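Local coordinates for RNA-induced transcriptional silencing complex protein tas3 (Schizosaccharomyces pombe, PDB 3D1B) that serves as a core subunit of the RITS complex, acting in RNA interference to build heterochromatin and secure accurate chromosome segregation, at residues 66-80 with 99-113. Numbering follows the deposited sequence.
Sequences FPIQENQPLPEQLMF and YKLVTGKNLSLDFAS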
loop_
_atom_site.group_PDB
_atom_site.type_symbol
_atom_site.label_atom_id
_atom_site.label_comp_id
_atom_site.label_asym_id
_atom_site.label_seq_id
_atom_site.Cartn_x
_atom_site.Cartn_y
_atom_site.Cartn_z
ATOM N N PHE A 66 -21.339 -6.986 0.051
ATOM C CA PHE A 66 -20.772 -8.297 -0.235
ATOM C C PHE A 66 -21.209 -9.347 0.779
ATOM O O PHE A 66 -21.509 -9.031 1.932
ATOM C CB PHE A 66 -19.237 -8.226 -0.286
ATOM C CG PHE A 66 -18.606 -7.602 0.931
ATOM C CD1 PHE A 66 -18.349 -8.354 2.070
ATOM C CD2 PHE A 66 -18.245 -6.258 0.921
ATOM C CE1 PHE A 66 -17.732 -7.772 3.185
ATOM C CE2 PHE A 66 -17.630 -5.669 2.028
ATOM C CZ PHE A 66 -17.372 -6.427 3.162
ATOM N N PRO A 67 -21.270 -10.614 0.349
ATOM C CA PRO A 67 -21.670 -11.702 1.244
ATOM C C PRO A 67 -20.649 -11.889 2.361
ATOM O O PRO A 67 -19.444 -11.711 2.159
ATOM C CB PRO A 67 -21.762 -12.903 0.310
ATOM C CG PRO A 67 -20.781 -12.577 -0.761
ATOM C CD PRO A 67 -21.025 -11.119 -1.010
ATOM N N ILE A 68 -21.148 -12.250 3.536
ATOM C CA ILE A 68 -20.320 -12.428 4.717
ATOM C C ILE A 68 -20.353 -13.847 5.262
ATOM O O ILE A 68 -21.387 -14.511 5.225
ATOM C CB ILE A 68 -20.801 -11.478 5.846
ATOM C CG1 ILE A 68 -20.577 -10.024 5.432
ATOM C CG2 ILE A 68 -20.090 -11.795 7.157
ATOM C CD1 ILE A 68 -19.137 -9.689 5.202
ATOM N N GLN A 69 -19.209 -14.311 5.754
ATOM C CA GLN A 69 -19.126 -15.623 6.389
ATOM C C GLN A 69 -18.052 -15.526 7.460
ATOM O O GLN A 69 -16.886 -15.267 7.165
ATOM C CB GLN A 69 -18.775 -16.724 5.390
ATOM C CG GLN A 69 -18.706 -18.136 6.001
ATOM C CD GLN A 69 -20.035 -18.627 6.577
ATOM O OE1 GLN A 69 -21.094 -18.431 5.980
ATOM N NE2 GLN A 69 -19.976 -19.294 7.732
ATOM N N GLU A 70 -18.451 -15.708 8.714
ATOM C CA GLU A 70 -17.499 -15.628 9.811
ATOM C C GLU A 70 -16.793 -16.958 10.036
ATOM O O GLU A 70 -17.287 -18.011 9.629
ATOM C CB GLU A 70 -18.208 -15.199 11.098
ATOM C CG GLU A 70 -18.647 -13.744 11.109
ATOM C CD GLU A 70 -19.379 -13.372 12.387
ATOM O OE1 GLU A 70 -18.830 -13.610 13.482
ATOM O OE2 GLU A 70 -20.504 -12.838 12.292
ATOM N N ASN A 71 -15.630 -16.890 10.679
ATOM C CA ASN A 71 -14.834 -18.071 10.999
ATOM C C ASN A 71 -14.749 -19.068 9.855
ATOM O O ASN A 71 -15.178 -20.219 9.974
ATOM C CB ASN A 71 -15.407 -18.747 12.243
ATOM C CG ASN A 71 -15.388 -17.836 13.447
ATOM O OD1 ASN A 71 -14.326 -17.388 13.880
ATOM N ND2 ASN A 71 -16.563 -17.542 13.989
ATOM N N GLN A 72 -14.186 -18.620 8.741
ATOM C CA GLN A 72 -14.043 -19.461 7.562
ATOM C C GLN A 72 -12.901 -20.468 7.741
ATOM O O GLN A 72 -11.892 -20.171 8.385
ATOM C CB GLN A 72 -13.822 -18.566 6.335
ATOM C CG GLN A 72 -14.882 -17.465 6.229
ATOM C CD GLN A 72 -14.789 -16.649 4.950
ATOM O OE1 GLN A 72 -14.905 -17.189 3.848
ATOM N NE2 GLN A 72 -14.591 -15.340 5.093
ATOM N N PRO A 73 -13.047 -21.674 7.167
ATOM C CA PRO A 73 -12.052 -22.753 7.254
ATOM C C PRO A 73 -10.650 -22.441 6.736
ATOM O O PRO A 73 -10.486 -21.812 5.693
ATOM C CB PRO A 73 -12.718 -23.899 6.496
ATOM C CG PRO A 73 -13.576 -23.194 5.495
ATOM C CD PRO A 73 -14.174 -22.067 6.302
ATOM N N LEU A 74 -9.640 -22.902 7.469
ATOM C CA LEU A 74 -8.253 -22.661 7.093
ATOM C C LEU A 74 -7.808 -23.314 5.782
ATOM O O LEU A 74 -7.196 -22.660 4.939
ATOM C CB LEU A 74 -7.316 -23.096 8.224
ATOM C CG LEU A 74 -5.814 -23.006 7.945
ATOM C CD1 LEU A 74 -5.429 -21.578 7.575
ATOM C CD2 LEU A 74 -5.047 -23.459 9.175
ATOM N N PRO A 75 -8.095 -24.615 5.592
ATOM C CA PRO A 75 -7.684 -25.281 4.351
ATOM C C PRO A 75 -8.116 -24.543 3.083
ATOM O O PRO A 75 -7.330 -24.397 2.147
ATOM C CB PRO A 75 -8.336 -26.660 4.466
ATOM C CG PRO A 75 -8.331 -26.906 5.930
ATOM C CD PRO A 75 -8.770 -25.565 6.494
ATOM N N GLU A 76 -9.363 -24.083 3.048
ATOM C CA GLU A 76 -9.854 -23.369 1.874
ATOM C C GLU A 76 -9.103 -22.056 1.679
ATOM O O GLU A 76 -8.850 -21.636 0.547
ATOM C CB GLU A 76 -11.354 -23.093 1.991
ATOM C CG GLU A 76 -12.223 -24.335 1.820
ATOM C CD GLU A 76 -12.413 -25.110 3.108
ATOM O OE1 GLU A 76 -11.434 -25.283 3.866
ATOM O OE2 GLU A 76 -13.551 -25.557 3.359
ATOM N N GLN A 77 -8.744 -21.409 2.781
ATOM C CA GLN A 77 -8.018 -20.153 2.675
ATOM C C GLN A 77 -6.609 -20.395 2.169
ATOM O O GLN A 77 -6.070 -19.588 1.410
ATOM C CB GLN A 77 -7.996 -19.437 4.021
ATOM C CG GLN A 77 -9.385 -19.010 4.453
ATOM C CD GLN A 77 -9.358 -18.044 5.604
ATOM O OE1 GLN A 77 -8.892 -16.910 5.466
ATOM N NE2 GLN A 77 -9.853 -18.485 6.757
ATOM N N LEU A 78 -6.012 -21.511 2.576
ATOM C CA LEU A 78 -4.663 -21.831 2.118
ATOM C C LEU A 78 -4.681 -22.178 0.632
ATOM O O LEU A 78 -3.773 -21.813 -0.107
ATOM C CB LEU A 78 -4.077 -22.992 2.927
ATOM C CG LEU A 78 -3.847 -22.673 4.408
ATOM C CD1 LEU A 78 -3.273 -23.897 5.112
ATOM C CD2 LEU A 78 -2.905 -21.496 4.541
ATOM N N MET A 79 -5.722 -22.873 0.190
ATOM C CA MET A 79 -5.822 -23.228 -1.220
ATOM C C MET A 79 -6.035 -21.946 -2.026
ATOM O O MET A 79 -5.537 -21.819 -3.145
ATOM C CB MET A 79 -6.984 -24.195 -1.446
ATOM C CG MET A 79 -6.924 -24.945 -2.771
ATOM S SD MET A 79 -5.418 -25.939 -2.927
ATOM C CE MET A 79 -5.642 -27.054 -1.625
ATOM N N PHE A 80 -6.777 -20.998 -1.455
ATOM C CA PHE A 80 -7.031 -19.723 -2.132
ATOM C C PHE A 80 -5.710 -18.996 -2.350
ATOM O O PHE A 80 -5.462 -18.447 -3.424
ATOM C CB PHE A 80 -7.956 -18.834 -1.292
ATOM C CG PHE A 80 -8.199 -17.467 -1.889
ATOM C CD1 PHE A 80 -9.231 -17.262 -2.807
ATOM C CD2 PHE A 80 -7.385 -16.389 -1.546
ATOM C CE1 PHE A 80 -9.447 -16.003 -3.376
ATOM C CE2 PHE A 80 -7.594 -15.119 -2.114
ATOM C CZ PHE A 80 -8.625 -14.933 -3.028
ATOM N N TYR A 99 -8.550 -10.227 -0.488
ATOM C CA TYR A 99 -8.295 -11.133 0.632
ATOM C C TYR A 99 -8.194 -10.352 1.949
ATOM O O TYR A 99 -8.438 -10.903 3.027
ATOM C CB TYR A 99 -7.022 -11.949 0.390
ATOM C CG TYR A 99 -6.871 -13.081 1.381
ATOM C CD1 TYR A 99 -7.802 -14.119 1.422
ATOM C CD2 TYR A 99 -5.835 -13.082 2.320
ATOM C CE1 TYR A 99 -7.714 -15.132 2.377
ATOM C CE2 TYR A 99 -5.738 -14.094 3.282
ATOM C CZ TYR A 99 -6.681 -15.112 3.303
ATOM O OH TYR A 99 -6.602 -16.109 4.248
ATOM N N LYS A 100 -7.826 -9.072 1.871
ATOM C CA LYS A 100 -7.761 -8.230 3.067
ATOM C C LYS A 100 -9.174 -8.140 3.642
ATOM O O LYS A 100 -9.363 -8.030 4.852
ATOM C CB LYS A 100 -7.315 -6.800 2.732
ATOM C CG LYS A 100 -5.927 -6.664 2.168
ATOM C CD LYS A 100 -4.873 -7.070 3.183
ATOM C CE LYS A 100 -3.493 -7.015 2.551
ATOM N NZ LYS A 100 -2.477 -7.712 3.388
ATOM N N LEU A 101 -10.167 -8.157 2.753
ATOM C CA LEU A 101 -11.563 -8.070 3.169
ATOM C C LEU A 101 -12.052 -9.409 3.701
ATOM O O LEU A 101 -12.938 -9.465 4.553
ATOM C CB LEU A 101 -12.436 -7.618 1.989
ATOM C CG LEU A 101 -12.114 -6.223 1.436
ATOM C CD1 LEU A 101 -13.142 -5.872 0.366
ATOM C CD2 LEU A 101 -12.134 -5.186 2.539
ATOM N N VAL A 102 -11.481 -10.493 3.188
ATOM C CA VAL A 102 -11.856 -11.825 3.655
ATOM C C VAL A 102 -11.451 -11.959 5.123
ATOM O O VAL A 102 -12.275 -12.278 5.988
ATOM C CB VAL A 102 -11.149 -12.927 2.825
ATOM C CG1 VAL A 102 -11.339 -14.290 3.483
ATOM C CG2 VAL A 102 -11.708 -12.938 1.403
ATOM N N THR A 103 -10.181 -11.692 5.406
ATOM C CA THR A 103 -9.680 -11.806 6.766
ATOM C C THR A 103 -10.134 -10.715 7.730
ATOM O O THR A 103 -10.406 -10.995 8.903
ATOM C CB THR A 103 -8.132 -11.845 6.785
ATOM O OG1 THR A 103 -7.619 -10.688 6.116
ATOM C CG2 THR A 103 -7.626 -13.099 6.086
ATOM N N GLY A 104 -10.230 -9.481 7.245
ATOM C CA GLY A 104 -10.603 -8.384 8.123
ATOM C C GLY A 104 -12.069 -8.030 8.223
ATOM O O GLY A 104 -12.495 -7.410 9.208
ATOM N N LYS A 105 -12.852 -8.408 7.218
ATOM C CA LYS A 105 -14.269 -8.078 7.234
ATOM C C LYS A 105 -15.164 -9.271 6.960
ATOM O O LYS A 105 -16.361 -9.114 6.711
ATOM C CB LYS A 105 -14.539 -6.961 6.230
ATOM C CG LYS A 105 -13.748 -5.705 6.551
ATOM C CD LYS A 105 -13.938 -4.638 5.507
ATOM C CE LYS A 105 -13.359 -3.318 5.985
ATOM N NZ LYS A 105 -13.529 -2.242 4.972
ATOM N N ASN A 106 -14.581 -10.464 7.004
ATOM C CA ASN A 106 -15.337 -11.690 6.789
ATOM C C ASN A 106 -15.993 -11.802 5.419
ATOM O O ASN A 106 -17.027 -12.452 5.284
ATOM C CB ASN A 106 -16.405 -11.828 7.877
ATOM C CG ASN A 106 -15.806 -12.002 9.259
ATOM O OD1 ASN A 106 -16.242 -11.369 10.225
ATOM N ND2 ASN A 106 -14.811 -12.870 9.364
ATOM N N LEU A 107 -15.408 -11.171 4.402
ATOM C CA LEU A 107 -15.975 -11.275 3.066
ATOM C C LEU A 107 -15.876 -12.752 2.687
ATOM O O LEU A 107 -14.840 -13.384 2.882
ATOM C CB LEU A 107 -15.195 -10.384 2.081
ATOM C CG LEU A 107 -15.673 -10.340 0.622
ATOM C CD1 LEU A 107 -15.365 -8.982 0.008
ATOM C CD2 LEU A 107 -14.995 -11.446 -0.172
ATOM N N SER A 108 -16.965 -13.307 2.168
ATOM C CA SER A 108 -17.012 -14.720 1.794
ATOM C C SER A 108 -15.923 -15.144 0.810
ATOM O O SER A 108 -15.772 -14.546 -0.254
ATOM C CB SER A 108 -18.383 -15.044 1.203
ATOM O OG SER A 108 -18.395 -16.360 0.693
ATOM N N LEU A 109 -15.182 -16.195 1.157
ATOM C CA LEU A 109 -14.104 -16.676 0.289
ATOM C C LEU A 109 -14.615 -17.074 -1.102
ATOM O O LEU A 109 -13.954 -16.816 -2.107
ATOM C CB LEU A 109 -13.383 -17.862 0.939
ATOM C CG LEU A 109 -12.042 -18.250 0.307
ATOM C CD1 LEU A 109 -11.034 -17.123 0.526
ATOM C CD2 LEU A 109 -11.524 -19.546 0.922
ATOM N N ASP A 110 -15.788 -17.701 -1.171
ATOM C CA ASP A 110 -16.332 -18.092 -2.468
ATOM C C ASP A 110 -16.536 -16.857 -3.339
ATOM O O ASP A 110 -16.291 -16.892 -4.544
ATOM C CB ASP A 110 -17.670 -18.819 -2.310
ATOM C CG ASP A 110 -17.532 -20.141 -1.585
ATOM O OD1 ASP A 110 -16.621 -20.918 -1.936
ATOM O OD2 ASP A 110 -18.343 -20.405 -0.670
ATOM N N PHE A 111 -16.988 -15.770 -2.721
ATOM C CA PHE A 111 -17.223 -14.515 -3.434
ATOM C C PHE A 111 -15.878 -13.946 -3.890
ATOM O O PHE A 111 -15.743 -13.452 -5.019
ATOM C CB PHE A 111 -17.932 -13.526 -2.503
ATOM C CG PHE A 111 -18.386 -12.261 -3.177
ATOM C CD1 PHE A 111 -19.438 -12.280 -4.090
ATOM C CD2 PHE A 111 -17.786 -11.043 -2.875
ATOM C CE1 PHE A 111 -19.887 -11.095 -4.689
ATOM C CE2 PHE A 111 -18.227 -9.856 -3.465
ATOM C CZ PHE A 111 -19.278 -9.885 -4.373
ATOM N N ALA A 112 -14.879 -14.019 -3.015
ATOM C CA ALA A 112 -13.551 -13.522 -3.352
ATOM C C ALA A 112 -13.027 -14.269 -4.576
ATOM O O ALA A 112 -12.422 -13.676 -5.458
ATOM C CB ALA A 112 -12.600 -13.714 -2.174
ATOM N N SER A 113 -13.264 -15.577 -4.625
ATOM C CA SER A 113 -12.809 -16.375 -5.754
ATOM C C SER A 113 -13.498 -15.937 -7.047
ATOM O O SER A 113 -12.883 -15.934 -8.113
ATOM C CB SER A 113 -13.059 -17.862 -5.494
ATOM O OG SER A 113 -12.180 -18.340 -4.481
HETATM O O HOH W 1 -14.616 -14.360 11.710
HETATM O O HOH W 2 -13.305 -14.323 7.647
#
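The side-chain amide of Gln-72 grips the turn between helices 89-105 and 109-122 with both ends. Its OE1 accepts from Leu-109 N, at the first turn of helix 109-122, in the carbonyl plane on a lone pair (2.9 Å), while its NE2 gives one proton to Leu-107 O (3.0 Å), from above that carbonyl's plane, and another to a water shared with Val-102 O and Asn-106 ND2. Without this amide, as with an alanine here, Leu-109 N and Leu-107 O would probably lose these partners and a gap open beside Val-102. Upstream, a single bridge pairs Ile-68 with Leu-107 through Ser-108 N to Pro-67 O and Gln-69 N to Asn-106 O.

Close apolar packing flanks this polar centre. Pro-67 CD lies over the centre of the Phe-111 ring, 3.5 Å from its centroid; in Phe-80, chi1 of 177° sets CG anti to the backbone N and carries the ring in among Leu-109, Ala-112, Ser-113 and Tyr-99, with Leu-109 CD1 over one face. The side of Glu-70 and Asn-71 is looser and wet: a water joins Asn-71 N to Asn-106 ND2. Within this all-helical C-terminal motif, directional amide and backbone bonds thus probably fix the interhelical turn, while apolar contacts hold the loop and helix 74-84 against helices 109-122 and 89-105.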